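Local coordinates for hydroxyglutarate synthase (Oryza sativa, PDB 6W1K), which converts 2-oxoadipate and molecular oxygen to (R)-2-hydroxyglutarate and carbon dioxide in an iron(II)-dependent decarboxylation and hydroxylation on the D-lysine catabolic pathway, at residues A299-I302 / F303-T306. Sequence-based numbering, arbitrary orientation.
Sequences ADKI and FEST. With OOG (2-oxoadipic acid), chain F.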
loop_
_atom_site.group_PDB
_atom_site.type_symbol
_atom_site.label_atom_id
_atom_site.label_comp_id
_atom_site.label_asym_id
_atom_site.label_seq_id
_atom_site.Cartn_x
_atom_site.Cartn_y
_atom_site.Cartn_z
ATOM N N ALA A 299 7.955 6.287 5.113
ATOM C CA ALA A 299 6.600 5.803 5.314
ATOM C C ALA A 299 5.788 6.775 6.149
ATOM O O ALA A 299 4.609 6.999 5.870
ATOM C CB ALA A 299 6.652 4.444 5.999
ATOM N N ASP A 300 6.409 7.344 7.194
ATOM C CA ASP A 300 5.692 8.246 8.086
ATOM C C ASP A 300 5.012 9.360 7.309
ATOM O O ASP A 300 3.884 9.732 7.625
ATOM C CB ASP A 300 6.642 8.833 9.137
ATOM C CG ASP A 300 5.911 9.555 10.273
ATOM O OD1 ASP A 300 4.802 9.137 10.668
ATOM O OD2 ASP A 300 6.462 10.552 10.792
ATOM N N LYS A 301 5.659 9.879 6.267
ATOM C CA LYS A 301 5.103 11.007 5.528
ATOM C C LYS A 301 4.161 10.557 4.418
ATOM O O LYS A 301 3.226 11.284 4.061
ATOM C CB LYS A 301 6.240 11.852 4.945
ATOM C CG LYS A 301 7.248 12.388 5.983
ATOM C CD LYS A 301 6.622 13.521 6.836
ATOM C CE LYS A 301 7.553 13.983 7.985
ATOM N NZ LYS A 301 7.023 13.618 9.340
ATOM N N ILE A 302 4.358 9.352 3.898
ATOM C CA ILE A 302 3.493 8.842 2.842
ATOM C C ILE A 302 2.121 8.501 3.399
ATOM O O ILE A 302 1.120 8.625 2.686
ATOM C CB ILE A 302 4.156 7.624 2.163
ATOM C CG1 ILE A 302 5.428 8.070 1.442
ATOM C CG2 ILE A 302 3.226 6.952 1.151
ATOM C CD1 ILE A 302 6.307 6.923 0.954
ATOM N N PHE A 303 2.040 8.117 4.689
ATOM C CA PHE A 303 0.737 7.892 5.322
ATOM C C PHE A 303 -0.175 9.106 5.148
ATOM O O PHE A 303 -1.403 8.979 5.163
ATOM C CB PHE A 303 0.871 7.615 6.838
ATOM C CG PHE A 303 1.183 6.179 7.185
ATOM C CD1 PHE A 303 0.291 5.155 6.870
ATOM C CD2 PHE A 303 2.358 5.857 7.841
ATOM C CE1 PHE A 303 0.580 3.839 7.186
ATOM C CE2 PHE A 303 2.664 4.532 8.152
ATOM C CZ PHE A 303 1.770 3.523 7.827
ATOM N N GLU A 304 0.411 10.287 5.020
ATOM C CA GLU A 304 -0.357 11.514 4.994
ATOM C C GLU A 304 -0.934 11.832 3.618
ATOM O O GLU A 304 -1.628 12.853 3.468
ATOM C CB GLU A 304 0.525 12.650 5.519
ATOM C CG GLU A 304 0.891 12.439 6.999
ATOM C CD GLU A 304 1.612 13.610 7.627
ATOM O OE1 GLU A 304 1.268 14.764 7.288
ATOM O OE2 GLU A 304 2.517 13.363 8.466
ATOM N N SER A 305 -0.729 10.962 2.635
ATOM C CA SER A 305 -1.389 11.128 1.346
ATOM C C SER A 305 -2.903 11.136 1.479
ATOM O O SER A 305 -3.584 11.703 0.620
ATOM C CB SER A 305 -0.953 10.014 0.406
ATOM O OG SER A 305 0.462 10.024 0.268
ATOM N N THR A 306 -3.441 10.545 2.535
ATOM C CA THR A 306 -4.872 10.525 2.746
ATOM C C THR A 306 -5.330 11.567 3.751
ATOM O O THR A 306 -6.538 11.638 4.028
ATOM C CB THR A 306 -5.336 9.136 3.227
ATOM O OG1 THR A 306 -4.509 8.691 4.315
ATOM C CG2 THR A 306 -5.320 8.111 2.096
HETATM C C2 OOG F . 1.138 2.959 3.957
HETATM C C3 OOG F . 2.179 4.077 3.879
HETATM C C4 OOG F . 3.592 3.490 3.972
HETATM C C6 OOG F . 5.500 3.064 2.186
HETATM O O4 OOG F . 6.407 3.264 3.033
HETATM O O3 OOG F . 5.791 2.988 0.972
HETATM C C5 OOG F . 4.050 2.915 2.632
HETATM C C1 OOG F . -0.288 3.512 4.099
HETATM O O1 OOG F . -1.160 2.814 4.484
HETATM O O2 OOG F . -0.593 4.836 3.777
HETATM O O5 OOG F . 3.290 2.348 1.930
#
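The Phe303 ring lays one face over the 2-oxoadipate chain, whose C3 sits 3.6 Å from the ring plane, while CA of Asp300 lies at the ring edge. Here helix 296-302 tightens into a 3-10 turn that walls the substrate pocket of this glyoxalase-clan fold. With CG anti to the carbonyl carbon (chi1 -84°), the ring leans back along the helix, and its CD2 comes 3.2 Å from Ala299 O. That same oxygen takes the last alpha-helical bond, from Phe303 N (3.0 Å). Phe303 CE1 is 3.2 Å from C1, the carbon of one terminal carboxylate of the substrate; at the opposite carboxylate, Ala299 CB approaches O4 and Ile302 CD1 lies 4.0 Å from O3. An alanine in place of Phe303 would probably strip the substrate chain and its C1 carboxylate of the ring packed on them and leave a gap beside Ala299. Lys301 pairs weakly with Asp300, whereas Lys95 bridges Asp300 and Glu304. In the tighter turn Glu304 N bonds to Lys301 O. Ser305 OG bonds to the hydroxyl of Ser243, and Ser305 also gives Ile302 O two bonds: its N, 3.0 Å away, stands above the carbonyl plane, and its OG, 2.9 Å away, meets a lone pair in that plane.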